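Local coordinates for protein ArCE4A (Arthrobacter sp. AW19M34-1, PDB 5LFZ) that probably removes N-acetyl groups from chitin-like sugar chains, as a metal-dependent deacetylase of carbohydrate esterase family 4, at residues Q117-P122 / R132-P137; G76-S81 / T199-F204; K25-T30 / E162-G167; K149-Q154 / D174-S179. One frame throughout, in Å; residues are numbered along the deposited sequence.

Contact 1: residues Q117-P122 / R132-P137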
# COMPACT_ATOMS: atom_id res chain seq x y z
N GLN A 117 -3.46 -9.47 4.10
CA GLN A 117 -3.79 -9.44 5.51
C GLN A 117 -4.27 -8.06 5.91
O GLN A 117 -4.57 -7.81 7.08
CB GLN A 117 -2.59 -9.86 6.35
CG GLN A 117 -2.05 -11.23 5.99
CD GLN A 117 -0.70 -11.51 6.62
OE1 GLN A 117 0.00 -10.59 7.05
NE2 GLN A 117 -0.32 -12.78 6.67
N ILE A 118 -4.33 -7.16 4.93
CA ILE A 118 -4.74 -5.77 5.14
C ILE A 118 -5.52 -5.28 3.93
O ILE A 118 -5.34 -5.80 2.82
CB ILE A 118 -3.52 -4.85 5.37
CG1 ILE A 118 -2.53 -4.99 4.21
CG2 ILE A 118 -2.82 -5.18 6.68
CD1 ILE A 118 -1.25 -4.17 4.38
N LEU A 119 -6.37 -4.28 4.13
CA LEU A 119 -7.14 -3.70 3.03
C LEU A 119 -7.14 -2.18 3.19
O LEU A 119 -7.26 -1.67 4.30
CB LEU A 119 -8.58 -4.24 3.01
CG LEU A 119 -9.53 -3.75 1.91
CD1 LEU A 119 -10.51 -4.86 1.52
CD2 LEU A 119 -10.29 -2.49 2.31
N ARG A 120 -7.02 -1.48 2.07
CA ARG A 120 -7.13 -0.02 2.06
C ARG A 120 -8.37 0.34 1.25
O ARG A 120 -8.50 -0.06 0.10
CB ARG A 120 -5.89 0.63 1.47
CG ARG A 120 -6.02 2.12 1.28
CD ARG A 120 -4.70 2.74 0.88
NE ARG A 120 -3.78 2.89 2.00
CZ ARG A 120 -2.47 3.11 1.85
NH1 ARG A 120 -1.97 3.16 0.62
NH2 ARG A 120 -1.68 3.26 2.91
N PRO A 121 -9.31 1.07 1.87
CA PRO A 121 -10.53 1.39 1.14
C PRO A 121 -10.29 2.50 0.12
O PRO A 121 -9.62 3.47 0.44
CB PRO A 121 -11.48 1.86 2.24
CG PRO A 121 -10.58 2.43 3.28
CD PRO A 121 -9.32 1.59 3.24
N PRO A 122 -10.80 2.33 -1.11
CA PRO A 122 -10.69 3.37 -2.14
C PRO A 122 -11.13 4.74 -1.64
O PRO A 122 -12.14 4.85 -0.95
CB PRO A 122 -11.63 2.86 -3.24
CG PRO A 122 -11.54 1.38 -3.11
CD PRO A 122 -11.44 1.10 -1.63
N ARG A 132 -17.10 -3.50 9.39
CA ARG A 132 -17.34 -4.75 10.11
C ARG A 132 -17.41 -5.95 9.16
O ARG A 132 -17.28 -7.10 9.59
CB ARG A 132 -18.63 -4.64 10.92
CG ARG A 132 -19.88 -4.67 10.07
CD ARG A 132 -21.06 -4.05 10.79
NE ARG A 132 -22.27 -4.13 9.98
CZ ARG A 132 -23.14 -5.13 10.05
NH1 ARG A 132 -22.93 -6.12 10.90
NH2 ARG A 132 -24.21 -5.14 9.27
N LEU A 133 -17.60 -5.67 7.88
CA LEU A 133 -17.68 -6.72 6.86
C LEU A 133 -16.32 -7.06 6.26
O LEU A 133 -16.20 -7.98 5.46
CB LEU A 133 -18.64 -6.30 5.75
CG LEU A 133 -20.08 -6.01 6.17
CD1 LEU A 133 -20.92 -5.63 4.96
CD2 LEU A 133 -20.66 -7.23 6.88
N ILE A 134 -15.30 -6.32 6.65
CA ILE A 134 -13.97 -6.51 6.07
C ILE A 134 -13.09 -7.30 7.03
O ILE A 134 -12.86 -6.89 8.17
CB ILE A 134 -13.33 -5.15 5.74
CG1 ILE A 134 -14.14 -4.47 4.63
CG2 ILE A 134 -11.88 -5.32 5.30
CD1 ILE A 134 -13.95 -2.99 4.56
N PRO A 135 -12.58 -8.45 6.56
CA PRO A 135 -11.89 -9.43 7.41
C PRO A 135 -10.44 -9.06 7.72
O PRO A 135 -9.70 -9.89 8.25
CB PRO A 135 -11.97 -10.71 6.58
CG PRO A 135 -11.91 -10.23 5.18
CD PRO A 135 -12.63 -8.89 5.15
N TYR A 136 -10.05 -7.83 7.37
CA TYR A 136 -8.68 -7.36 7.54
C TYR A 136 -8.67 -5.99 8.21
O TYR A 136 -9.66 -5.26 8.14
CB TYR A 136 -7.97 -7.25 6.17
CG TYR A 136 -8.15 -8.46 5.28
CD1 TYR A 136 -7.72 -9.71 5.68
CD2 TYR A 136 -8.75 -8.34 4.02
CE1 TYR A 136 -7.89 -10.82 4.87
CE2 TYR A 136 -8.92 -9.45 3.20
CZ TYR A 136 -8.48 -10.68 3.63
OH TYR A 136 -8.64 -11.82 2.86
N PRO A 137 -7.56 -5.63 8.87
CA PRO A 137 -7.44 -4.24 9.31
C PRO A 137 -7.55 -3.30 8.11
O PRO A 137 -7.06 -3.63 7.03
CB PRO A 137 -6.04 -4.17 9.92
CG PRO A 137 -5.71 -5.60 10.28
CD PRO A 137 -6.38 -6.43 9.23
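With chi1 at -46°, Tyr136 keeps CG beside its own backbone N and brings CB against the chain of Gln117 and Ile118, while Leu119, whose CG is turned away from its backbone N (chi1 -179°), extends beyond the tyrosine edge to Ile134. Tyr136 CB lies 3.7 Å from Ile118 CA, and the Gln117 carbonyl is boxed in from the same segment: its O is 3.1 Å from Pro137 CD. Leu119 CB comes to the edge of the phenol ring, near its plane, 4.2 Å from Tyr136 CD2. Pro135 CG sits over the centre of one ring face, 3.6 Å above it, and Leu119 at the edge and Asp105 at the hydroxyl add further restraint. The isobutyl group of Leu119 crosses Ile134 at about a right angle, CD1 to CG2 4.0 Å. One backbone bond pins the two loops together, Leu119 N giving a nearly straight hydrogen bond to Pro137 O (3.1 Å, N-H...O 164°). The Tyr136 hydroxyl is bonded to Asp105 of helix 94-112. Were Tyr136 an alanine, Asp105 would probably lose that partner, and a gap would open between Pro135 CG and Leu119 CB where the ring had been. Residues 120-122 begin the Arg-Pro-Pro-Tyr signature of the NodB-type deacetylases, and Arg120 O accepts from His82, a nickel ligand. Helix 94-112 packs on Leu119 through Val101, strand 54-57 and helix 200-203 receive Ile118, and strand 78-81 is joined to Ile118 and Arg120 by backbone bonds at Ser81.

Contact 2: residues G76-S81 / T199-F204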
# COMPACT_ATOMS: atom_id res chain seq x y z
N GLY A 76 10.22 -9.48 -0.86
CA GLY A 76 10.11 -8.94 0.49
C GLY A 76 9.03 -7.90 0.72
O GLY A 76 8.95 -7.31 1.80
N HIS A 77 8.18 -7.68 -0.28
CA HIS A 77 7.13 -6.68 -0.16
C HIS A 77 5.87 -7.29 0.43
O HIS A 77 5.78 -8.50 0.64
CB HIS A 77 6.85 -6.07 -1.54
CG HIS A 77 8.08 -5.56 -2.21
ND1 HIS A 77 8.72 -4.40 -1.82
CD2 HIS A 77 8.83 -6.07 -3.22
CE1 HIS A 77 9.79 -4.21 -2.57
NE2 HIS A 77 9.87 -5.21 -3.43
N GLN A 78 4.90 -6.43 0.72
CA GLN A 78 3.61 -6.86 1.23
C GLN A 78 2.49 -6.52 0.25
O GLN A 78 2.45 -5.43 -0.29
CB GLN A 78 3.32 -6.24 2.59
CG GLN A 78 2.00 -6.70 3.18
CD GLN A 78 1.79 -6.24 4.60
OE1 GLN A 78 2.54 -5.40 5.11
NE2 GLN A 78 0.76 -6.77 5.24
N ILE A 79 1.59 -7.47 0.03
CA ILE A 79 0.43 -7.23 -0.81
C ILE A 79 -0.80 -6.98 0.04
O ILE A 79 -1.15 -7.80 0.91
CB ILE A 79 0.17 -8.42 -1.76
CG1 ILE A 79 1.43 -8.69 -2.60
CG2 ILE A 79 -1.07 -8.16 -2.62
CD1 ILE A 79 1.38 -9.98 -3.39
N GLY A 80 -1.46 -5.85 -0.19
CA GLY A 80 -2.73 -5.54 0.45
C GLY A 80 -3.84 -5.47 -0.59
O GLY A 80 -3.57 -5.37 -1.79
N SER A 81 -5.09 -5.51 -0.13
CA SER A 81 -6.22 -5.37 -1.03
C SER A 81 -6.66 -3.91 -1.17
O SER A 81 -6.71 -3.18 -0.18
CB SER A 81 -7.40 -6.21 -0.54
OG SER A 81 -8.58 -5.91 -1.27
N THR A 199 7.50 -2.80 5.78
CA THR A 199 6.16 -3.12 5.30
C THR A 199 5.14 -2.71 6.35
O THR A 199 5.51 -2.45 7.50
CB THR A 199 5.99 -4.62 4.99
OG1 THR A 199 6.20 -5.37 6.20
CG2 THR A 199 6.99 -5.06 3.93
N VAL A 200 3.87 -2.65 5.97
CA VAL A 200 2.82 -2.29 6.91
C VAL A 200 2.76 -3.28 8.07
O VAL A 200 2.58 -2.91 9.23
CB VAL A 200 1.45 -2.20 6.19
CG1 VAL A 200 0.31 -2.15 7.18
CG2 VAL A 200 1.42 -0.98 5.27
N ASP A 201 2.97 -4.56 7.74
CA ASP A 201 2.99 -5.61 8.75
C ASP A 201 4.04 -5.32 9.82
O ASP A 201 3.74 -5.34 11.01
CB ASP A 201 3.27 -6.96 8.09
CG ASP A 201 2.97 -8.12 9.00
OD1 ASP A 201 1.82 -8.60 8.99
OD2 ASP A 201 3.89 -8.54 9.73
N GLN A 202 5.26 -5.03 9.39
CA GLN A 202 6.34 -4.70 10.31
C GLN A 202 6.04 -3.45 11.12
O GLN A 202 6.34 -3.38 12.31
CB GLN A 202 7.66 -4.51 9.56
CG GLN A 202 8.13 -5.70 8.75
CD GLN A 202 9.38 -5.38 7.95
OE1 GLN A 202 9.31 -4.74 6.90
NE2 GLN A 202 10.54 -5.81 8.46
N LEU A 203 5.44 -2.46 10.46
CA LEU A 203 5.14 -1.19 11.09
C LEU A 203 4.21 -1.37 12.28
O LEU A 203 4.38 -0.73 13.32
CB LEU A 203 4.51 -0.22 10.08
CG LEU A 203 4.21 1.17 10.62
CD1 LEU A 203 5.50 1.91 10.94
CD2 LEU A 203 3.39 1.96 9.62
N PHE A 204 3.23 -2.26 12.14
CA PHE A 204 2.26 -2.48 13.21
C PHE A 204 2.57 -3.71 14.06
O PHE A 204 1.77 -4.07 14.93
CB PHE A 204 0.85 -2.62 12.62
CG PHE A 204 0.27 -1.32 12.15
CD1 PHE A 204 -0.38 -0.47 13.04
CD2 PHE A 204 0.37 -0.94 10.82
CE1 PHE A 204 -0.91 0.73 12.61
CE2 PHE A 204 -0.16 0.26 10.39
CZ PHE A 204 -0.80 1.10 11.28
O HOH W 1 0.10 -7.20 8.06
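A side-chain amide from a strand serves the first turn of a helix: Gln78 OE1 takes the backbone N-H of Asp201 at 2.8 Å. The helix, 200-203, is opened by a capping box of Thr199 and Gln202, and the strand, 78-81, belongs to the parallel sheet of the NodB deacetylase fold. The Gln78 chain runs extended, with CG anti to the backbone N (chi1 -178°), and this carries the amide across to the helix start. The Asp201 donor lies in the carbonyl plane, on a lone pair of OE1. Val200 N is also near, but is badly angled for OE1 and is bonded to Thr54 OG1 of the adjacent strand. Within the box, Thr199 N gives a straight bond to Gln202 OE1 (2.9 Å, 173°), and the return bond from Gln202 N to Thr199 OG1 is weak. Nearer the strand backbone, Gln78 CB meets Thr199 CB at 3.9 Å, and the Thr199 CG2 methyl lies 3.7 Å from the carbonyl O of Gly76. The Gln78 and Asp201 side chains cross at about a right angle, their amide and carboxylate planes 67° apart. Gln78 NE2, the other end of the amide, donates to a water at 2.9 Å.

Contact 3: residues K25-T30 / E162-G167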
# COMPACT_ATOMS: atom_id res chain seq x y z
N LYS A 25 12.93 4.24 14.21
CA LYS A 25 12.09 5.20 13.50
C LYS A 25 11.67 4.64 12.15
O LYS A 25 12.42 4.68 11.18
CB LYS A 25 12.82 6.53 13.33
CG LYS A 25 13.21 7.18 14.64
CD LYS A 25 14.05 8.41 14.40
CE LYS A 25 15.22 8.47 15.35
NZ LYS A 25 16.00 9.72 15.16
N CYS A 26 10.45 4.12 12.11
CA CYS A 26 9.91 3.45 10.93
C CYS A 26 8.95 4.27 10.09
O CYS A 26 8.18 5.08 10.60
CB CYS A 26 9.20 2.15 11.34
SG CYS A 26 10.26 0.88 12.05
N VAL A 27 9.00 4.02 8.78
CA VAL A 27 8.08 4.60 7.82
C VAL A 27 7.66 3.49 6.85
O VAL A 27 8.49 2.65 6.49
CB VAL A 27 8.73 5.77 7.05
CG1 VAL A 27 7.94 6.13 5.81
CG2 VAL A 27 8.87 6.99 7.97
N ALA A 28 6.39 3.46 6.45
CA ALA A 28 5.95 2.51 5.44
C ALA A 28 5.59 3.21 4.13
O ALA A 28 4.65 4.00 4.08
CB ALA A 28 4.75 1.71 5.96
N LEU A 29 6.35 2.92 3.08
CA LEU A 29 6.01 3.37 1.73
C LEU A 29 4.90 2.49 1.20
O LEU A 29 5.01 1.26 1.24
CB LEU A 29 7.21 3.28 0.79
CG LEU A 29 8.46 4.10 1.13
CD1 LEU A 29 9.46 4.01 -0.01
CD2 LEU A 29 8.07 5.53 1.43
N THR A 30 3.82 3.10 0.72
CA THR A 30 2.71 2.32 0.17
C THR A 30 2.30 2.85 -1.20
O THR A 30 2.40 4.05 -1.49
CB THR A 30 1.48 2.30 1.13
OG1 THR A 30 0.87 3.59 1.18
CG2 THR A 30 1.88 1.87 2.54
N GLU A 162 9.04 15.71 3.92
CA GLU A 162 8.83 16.78 4.89
C GLU A 162 7.68 16.51 5.86
O GLU A 162 7.65 17.07 6.95
CB GLU A 162 8.60 18.11 4.18
CG GLU A 162 9.80 18.61 3.39
CD GLU A 162 9.58 19.99 2.81
OE1 GLU A 162 8.42 20.46 2.81
OE2 GLU A 162 10.56 20.60 2.36
N GLU A 163 6.73 15.66 5.46
CA GLU A 163 5.58 15.38 6.31
C GLU A 163 5.71 14.06 7.07
O GLU A 163 4.98 13.83 8.04
CB GLU A 163 4.29 15.36 5.49
CG GLU A 163 3.85 16.73 4.99
CD GLU A 163 2.47 16.69 4.35
OE1 GLU A 163 1.77 15.68 4.52
OE2 GLU A 163 2.10 17.68 3.67
N ALA A 164 6.62 13.20 6.63
CA ALA A 164 6.82 11.92 7.30
C ALA A 164 7.34 12.13 8.71
O ALA A 164 8.09 13.07 8.98
CB ALA A 164 7.78 11.03 6.52
N LYS A 165 6.92 11.25 9.61
CA LYS A 165 7.37 11.24 10.98
C LYS A 165 7.50 9.77 11.39
O LYS A 165 7.07 8.89 10.65
CB LYS A 165 6.40 12.01 11.88
CG LYS A 165 5.07 11.32 12.12
CD LYS A 165 4.03 12.30 12.63
CE LYS A 165 3.12 11.66 13.68
NZ LYS A 165 3.88 11.24 14.89
N PRO A 166 8.12 9.49 12.55
CA PRO A 166 8.18 8.09 12.97
C PRO A 166 6.79 7.47 13.06
O PRO A 166 5.90 8.05 13.68
CB PRO A 166 8.84 8.16 14.34
CG PRO A 166 9.64 9.41 14.30
CD PRO A 166 8.88 10.37 13.46
N GLY A 167 6.60 6.31 12.42
CA GLY A 167 5.32 5.63 12.44
C GLY A 167 4.43 5.96 11.25
O GLY A 167 3.32 5.44 11.14
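Val27 lies with CG2 against the carbonyl of Lys165, CG2 to O 3.7 Å, and the same methyl looks to Ala164 CB at 4.4 Å. This valine is deposited in two conformers; in the one described CG1 is anti to the backbone N (chi1 165°), leaving CG2 beside that N. Lys25 CG passes Pro166 CG at 4.2 Å. Between them the meeting is of backbones: Gly167 N donates to Cys26 O over 2.7 Å, with an N-H...O angle of 157°. Here the turn after helix 153-163 delivers the chain to strand 168-173, which then runs parallel to strand 26-32, as the backbone bonds of Ala28 with Ser168 and Ile170 attest. The contact thus sets two neighbouring strands of the deacetylase barrel side by side at their starts; strand 26-32 leads at its far end to Asp33, a nickel ligand. Gly167 has a positive phi (94°), at which any CB would be jammed against the carbonyl O of Pro166, which calls for glycine. The Cys26 side chain is committed otherwise, in the disulfide to Cys21, which ties the segment just before the strand to the strand's first residue. The chemistry implies a join that rests on the main chain: one backbone hydrogen bond and a handful of van der Waals contacts, with no salt bridge between the segments.

Contact 4: residues K149-Q154 / D174-S179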
# COMPACT_ATOMS: atom_id res chain seq x y z
N LYS A 149 -2.91 13.76 -7.98
CA LYS A 149 -3.31 15.02 -8.59
C LYS A 149 -2.23 15.64 -9.47
O LYS A 149 -2.52 16.08 -10.58
CB LYS A 149 -3.72 16.06 -7.54
CG LYS A 149 -5.10 15.86 -6.95
N HIS A 150 -1.00 15.70 -8.97
CA HIS A 150 0.02 16.47 -9.68
C HIS A 150 0.94 15.64 -10.56
O HIS A 150 1.58 16.18 -11.46
CB HIS A 150 0.86 17.30 -8.69
CG HIS A 150 1.44 16.52 -7.56
ND1 HIS A 150 2.42 15.56 -7.74
CD2 HIS A 150 1.22 16.58 -6.23
CE1 HIS A 150 2.76 15.06 -6.57
NE2 HIS A 150 2.04 15.65 -5.63
N HIS A 151 1.01 14.33 -10.30
CA HIS A 151 1.86 13.43 -11.08
C HIS A 151 3.29 13.94 -11.23
O HIS A 151 3.90 13.77 -12.28
CB HIS A 151 1.27 13.21 -12.48
CG HIS A 151 -0.17 12.79 -12.47
ND1 HIS A 151 -0.56 11.48 -12.30
CD2 HIS A 151 -1.31 13.50 -12.63
CE1 HIS A 151 -1.88 11.40 -12.34
NE2 HIS A 151 -2.36 12.62 -12.54
N ASP A 152 3.81 14.56 -10.17
CA ASP A 152 5.12 15.18 -10.22
C ASP A 152 6.06 14.47 -9.26
O ASP A 152 5.82 14.44 -8.05
CB ASP A 152 5.03 16.66 -9.87
CG ASP A 152 6.37 17.37 -9.98
OD1 ASP A 152 7.02 17.60 -8.94
OD2 ASP A 152 6.77 17.69 -11.11
N PRO A 153 7.15 13.89 -9.78
CA PRO A 153 8.02 13.08 -8.92
C PRO A 153 8.69 13.88 -7.81
O PRO A 153 8.79 13.39 -6.69
CB PRO A 153 9.06 12.51 -9.90
CG PRO A 153 9.00 13.39 -11.10
CD PRO A 153 7.58 13.89 -11.19
N GLN A 154 9.14 15.09 -8.10
CA GLN A 154 9.84 15.85 -7.07
C GLN A 154 8.89 16.32 -5.97
O GLN A 154 9.26 16.35 -4.80
CB GLN A 154 10.58 17.04 -7.68
CG GLN A 154 11.50 17.74 -6.71
CD GLN A 154 12.64 16.85 -6.25
OE1 GLN A 154 13.26 16.16 -7.06
NE2 GLN A 154 12.92 16.87 -4.95
N ASP A 174 0.85 3.69 -7.78
CA ASP A 174 1.47 2.92 -8.84
C ASP A 174 0.58 2.98 -10.09
O ASP A 174 0.02 1.97 -10.52
CB ASP A 174 1.67 1.48 -8.36
CG ASP A 174 2.37 0.62 -9.37
OD1 ASP A 174 2.92 1.16 -10.36
OD2 ASP A 174 2.35 -0.62 -9.18
N ILE A 175 0.42 4.17 -10.65
CA ILE A 175 -0.40 4.33 -11.86
C ILE A 175 0.31 5.15 -12.91
O ILE A 175 -0.18 5.31 -14.02
CB ILE A 175 -1.76 5.03 -11.56
CG1 ILE A 175 -1.55 6.40 -10.93
CG2 ILE A 175 -2.59 4.19 -10.66
CD1 ILE A 175 -2.80 7.26 -10.84
N HIS A 176 1.47 5.68 -12.56
CA HIS A 176 2.07 6.74 -13.35
C HIS A 176 3.58 6.76 -13.20
O HIS A 176 4.12 6.28 -12.21
CB HIS A 176 1.39 8.07 -12.97
CG HIS A 176 1.48 8.40 -11.51
ND1 HIS A 176 1.99 9.58 -11.03
CD2 HIS A 176 1.23 7.64 -10.42
CE1 HIS A 176 1.95 9.57 -9.71
NE2 HIS A 176 1.52 8.40 -9.32
N GLU A 177 4.25 7.28 -14.22
CA GLU A 177 5.71 7.26 -14.29
C GLU A 177 6.36 8.01 -13.13
O GLU A 177 7.47 7.67 -12.73
CB GLU A 177 6.19 7.86 -15.62
CG GLU A 177 7.71 7.85 -15.76
CD GLU A 177 8.18 7.31 -17.09
OE1 GLU A 177 8.75 8.09 -17.87
OE2 GLU A 177 7.96 6.11 -17.35
N SER A 178 5.68 9.01 -12.59
CA SER A 178 6.32 9.84 -11.59
C SER A 178 6.68 9.06 -10.33
O SER A 178 7.64 9.39 -9.66
CB SER A 178 5.45 11.06 -11.25
OG SER A 178 4.15 10.70 -10.83
N SER A 179 5.93 8.01 -10.01
CA SER A 179 6.31 7.18 -8.87
C SER A 179 7.63 6.44 -9.10
O SER A 179 8.45 6.32 -8.20
CB SER A 179 5.19 6.19 -8.54
OG SER A 179 4.05 6.90 -8.10
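The loop that follows strand 168-173, just past the Leu-Met-His signature at that strand's end, meets the joint between helices 147-150 and 153-163, and an offset edge-to-face (T-shaped) pair of histidines marks the meeting. His151 presents its ring edge to the face of His176, centroids 5.1 Å apart and planes at 84°. His151 ND1 is the leading atom, 3.8 Å from His176 CG. Ile175, whose side chain is about 7 Å from the nickel ion, brings CD1 to the same edge of His151. Next to the rings, Ser178 is set against the 149-154 backbone: its CB touches His151 O at 3.3 Å and Pro153 CD at 3.5 Å, while Pro153 CB rests on Ser178 O. The His176 ring is fixed from outside, NE2 being bonded to Asp147. A leucine in place of His176 would probably leave Asp147 without its mate and the His151 edge without an aromatic face, setting that imidazole freer to turn. Asp152 is the N-cap of helix 153-163, its OD1 taking Lys155 N. Its own backbone N is spent on the preceding helix end, bonded to His150 ND1 at 3.0 Å, 1° out of that ring's plane.

From the N terminus, 25-30 opens contact 3 on the first strand, and 76-81 opens contact 2 on another strand of the same sheet. Contact 1 then closes a short loop around helix 128-131 and lies within the spans of both. Next 149-154 starts contact 4; contact 3 closes at 162-167, contact 4 at 174-179 and contact 2 at 199-204. Contacts 2 and 3 therefore cross, as do 3 and 4, whereas 4 lies within 2 and follows 1 in series. Leu203 of contact 2 packs on Cys26 and Ala28 of contact 3, and Thr30 of contact 3 bonds to Arg120 of contact 1. Contacts 3 and 4 share helix 153-163 without touching.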